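PDB 3E59: L-tyrosine isonitrile synthase from Pseudomonas aeruginosa, which converts the amino group of L-tyrosine into an isonitrile, taking the carbon from C2 of D-ribulose 5-phosphate, in paerucumarin biosynthesis. Local coordinates for residues A[152-157]-A[241-246]. Numbering follows the deposited sequence.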
ATOM      1  N   PHE A 152      -5.098  -6.492  -9.847  1.00 37.36           N
ATOM      2  CA  PHE A 152      -5.295  -7.905  -9.580  1.00 36.54           C
ATOM      3  C   PHE A 152      -5.922  -8.023  -8.196  1.00 38.33           C
ATOM      4  O   PHE A 152      -5.302  -7.662  -7.200  1.00 38.26           O
ATOM      5  CB  PHE A 152      -3.941  -8.623  -9.640  1.00 34.65           C
ATOM      6  CG  PHE A 152      -4.026 -10.118  -9.512  1.00 34.26           C
ATOM      7  CD1 PHE A 152      -4.335 -10.913 -10.625  1.00 33.16           C
ATOM      8  CD2 PHE A 152      -3.766 -10.738  -8.289  1.00 30.40           C
ATOM      9  CE1 PHE A 152      -4.407 -12.295 -10.512  1.00 34.13           C
ATOM     10  CE2 PHE A 152      -3.840 -12.136  -8.166  1.00 34.38           C
ATOM     11  CZ  PHE A 152      -4.159 -12.913  -9.272  1.00 32.62           C
ATOM     12  N   ASN A 153      -7.167  -8.508  -8.142  1.00 40.38           N
ATOM     13  CA  ASN A 153      -7.875  -8.710  -6.876  1.00 38.68           C
ATOM     14  C   ASN A 153      -7.839 -10.184  -6.483  1.00 38.76           C
ATOM     15  O   ASN A 153      -7.461 -11.034  -7.294  1.00 36.33           O
ATOM     16  CB  ASN A 153      -9.327  -8.228  -6.990  1.00 41.02           C
ATOM     17  CG  ASN A 153      -9.440  -6.826  -7.577  1.00 43.24           C
ATOM     18  OD1 ASN A 153      -9.947  -6.632  -8.693  1.00 45.06           O
ATOM     19  ND2 ASN A 153      -8.960  -5.848  -6.840  1.00 43.55           N
ATOM     20  N   LEU A 154      -8.235 -10.491  -5.251  1.00 37.67           N
ATOM     21  CA  LEU A 154      -8.291 -11.887  -4.798  1.00 40.68           C
ATOM     22  C   LEU A 154      -9.150 -12.787  -5.702  1.00 43.02           C
ATOM     23  O   LEU A 154      -8.837 -13.968  -5.888  1.00 41.43           O
ATOM     24  CB  LEU A 154      -8.772 -11.972  -3.345  1.00 38.06           C
ATOM     25  CG  LEU A 154      -8.767 -13.325  -2.606  1.00 37.39           C
ATOM     26  CD1 LEU A 154      -7.432 -14.063  -2.704  1.00 31.91           C
ATOM     27  CD2 LEU A 154      -9.190 -13.145  -1.144  1.00 37.12           C
ATOM     28  N   GLU A 155     -10.217 -12.217  -6.265  1.00 45.37           N
ATOM     29  CA  GLU A 155     -11.165 -12.972  -7.094  1.00 45.34           C
ATOM     30  C   GLU A 155     -10.646 -13.264  -8.497  1.00 43.89           C
ATOM     31  O   GLU A 155     -11.250 -14.044  -9.234  1.00 44.72           O
ATOM     32  CB  GLU A 155     -12.533 -12.281  -7.162  1.00 47.91           C
ATOM     33  CG  GLU A 155     -12.502 -10.810  -7.512  1.00 51.74           C
ATOM     34  CD  GLU A 155     -12.518  -9.912  -6.287  1.00 56.02           C
ATOM     35  OE1 GLU A 155     -11.832 -10.216  -5.280  1.00 56.57           O
ATOM     36  OE2 GLU A 155     -13.223  -8.884  -6.340  1.00 58.58           O
ATOM     37  N   ASP A 156      -9.529 -12.641  -8.858  1.00 42.33           N
ATOM     38  CA  ASP A 156      -8.890 -12.888 -10.144  1.00 41.00           C
ATOM     39  C   ASP A 156      -7.959 -14.095 -10.119  1.00 40.25           C
ATOM     40  O   ASP A 156      -7.445 -14.501 -11.162  1.00 41.06           O
ATOM     41  CB  ASP A 156      -8.133 -11.641 -10.615  1.00 40.61           C
ATOM     42  CG  ASP A 156      -9.045 -10.432 -10.765  1.00 42.64           C
ATOM     43  OD1 ASP A 156     -10.207 -10.606 -11.191  1.00 42.05           O
ATOM     44  OD2 ASP A 156      -8.598  -9.305 -10.458  1.00 44.44           O
ATOM     45  N   VAL A 157      -7.734 -14.659  -8.931  1.00 38.07           N
ATOM     46  CA  VAL A 157      -6.905 -15.858  -8.794  1.00 37.23           C
ATOM     47  C   VAL A 157      -7.573 -17.014  -9.541  1.00 40.16           C
ATOM     48  O   VAL A 157      -8.625 -17.530  -9.127  1.00 40.84           O
ATOM     49  CB  VAL A 157      -6.607 -16.227  -7.304  1.00 36.56           C
ATOM     50  CG1 VAL A 157      -5.803 -17.531  -7.207  1.00 31.81           C
ATOM     51  CG2 VAL A 157      -5.872 -15.083  -6.603  1.00 32.04           C
ATOM     52  N   GLY A 241       0.757 -11.792   0.182  1.00 35.70           N
ATOM     53  CA  GLY A 241       2.108 -11.665  -0.375  1.00 35.75           C
ATOM     54  C   GLY A 241       2.700 -12.980  -0.865  1.00 35.65           C
ATOM     55  O   GLY A 241       3.324 -13.038  -1.940  1.00 33.85           O
ATOM     56  N   ALA A 242       2.505 -14.034  -0.071  1.00 33.61           N
ATOM     57  CA  ALA A 242       2.972 -15.377  -0.413  1.00 33.70           C
ATOM     58  C   ALA A 242       2.260 -15.941  -1.651  1.00 34.45           C
ATOM     59  O   ALA A 242       2.901 -16.496  -2.558  1.00 33.93           O
ATOM     60  CB  ALA A 242       2.812 -16.307   0.783  1.00 33.41           C
ATOM     61  N   LEU A 243       0.938 -15.769  -1.691  1.00 33.06           N
ATOM     62  CA  LEU A 243       0.151 -16.086  -2.872  1.00 33.88           C
ATOM     63  C   LEU A 243       0.701 -15.382  -4.125  1.00 33.46           C
ATOM     64  O   LEU A 243       0.925 -16.019  -5.145  1.00 36.22           O
ATOM     65  CB  LEU A 243      -1.339 -15.755  -2.639  1.00 31.93           C
ATOM     66  CG  LEU A 243      -2.307 -16.014  -3.810  1.00 33.40           C
ATOM     67  CD1 LEU A 243      -3.714 -16.338  -3.327  1.00 32.08           C
ATOM     68  CD2 LEU A 243      -2.335 -14.845  -4.808  1.00 31.57           C
ATOM     69  N   LEU A 244       0.937 -14.078  -4.035  1.00 34.21           N
ATOM     70  CA  LEU A 244       1.459 -13.304  -5.162  1.00 35.97           C
ATOM     71  C   LEU A 244       2.896 -13.664  -5.565  1.00 37.41           C
ATOM     72  O   LEU A 244       3.286 -13.451  -6.717  1.00 37.03           O
ATOM     73  CB  LEU A 244       1.388 -11.803  -4.852  1.00 36.23           C
ATOM     74  CG  LEU A 244       0.017 -11.163  -4.646  1.00 37.74           C
ATOM     75  CD1 LEU A 244       0.166  -9.770  -3.999  1.00 34.92           C
ATOM     76  CD2 LEU A 244      -0.733 -11.096  -5.979  1.00 36.30           C
ATOM     77  N   ALA A 245       3.695 -14.180  -4.625  1.00 38.12           N
ATOM     78  CA  ALA A 245       5.055 -14.635  -4.975  1.00 37.96           C
ATOM     79  C   ALA A 245       5.010 -15.860  -5.893  1.00 36.34           C
ATOM     80  O   ALA A 245       5.894 -16.061  -6.725  1.00 33.11           O
ATOM     81  CB  ALA A 245       5.893 -14.907  -3.729  1.00 37.64           C
ATOM     82  N   ASP A 246       3.967 -16.670  -5.751  1.00 38.49           N
ATOM     83  CA  ASP A 246       3.752 -17.807  -6.660  1.00 37.66           C
ATOM     84  C   ASP A 246       3.053 -17.393  -7.951  1.00 34.86           C
ATOM     85  O   ASP A 246       3.305 -17.975  -9.004  1.00 31.64           O
ATOM     86  CB  ASP A 246       2.966 -18.914  -5.966  1.00 38.69           C
ATOM     87  CG  ASP A 246       3.838 -19.767  -5.052  1.00 40.15           C
ATOM     88  OD1 ASP A 246       5.077 -19.600  -5.072  1.00 39.24           O
ATOM     89  OD2 ASP A 246       3.276 -20.607  -4.316  1.00 39.11           O
TER
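The ring of F152 meets L244 obliquely: the leucine methyl CD2 lies 3.8 Å from F152 CD2 and nearly as close to CE2, so a single methyl spans one bond of the ring. F152 and L244 run antiparallel alongside one another. The CB bond of F152 points toward helix 219-247, and with CG anti to the backbone nitrogen (chi1 -174°) the ring lies against it, where W240 and Q247 also touch it. Just past the helix end, F248 meets the same ring edge-to-face.

Next to this pair, L243 and V157 form the second point of apolar contact. V157 CG2 faces the fork of the leucine, 4.0 Å from L243 CD2 and 4.1 Å from L243 CD1. The same leucine has a looser neighbour in L154, whose CD1 comes within 4.4 Å of L243 CD1. No hydrogen bond joins the two segments, and the touching residues are largely buried, which makes this a case of association through side-chain packing alone.

Polar contacts shape the loop itself. D156 OD2 accepts the N153 backbone N-H at 2.8 Å and almost straight (173°), approached on the anti side and 34° out of the carboxylate plane, while D156 N returns a bond to N153 O. These reciprocal bonds brace the short 3-10 turn; R164 pairs with D156 OD1, and E155 reaches R117 and Q134.

L243 also reaches L174 and Y178 of helix 167-178. The arrangement is loop-on-helix packing at the edge of a parallel alpha/beta sheet, joining the turn after strand 149-151 to the C-terminal turns of helix 219-247.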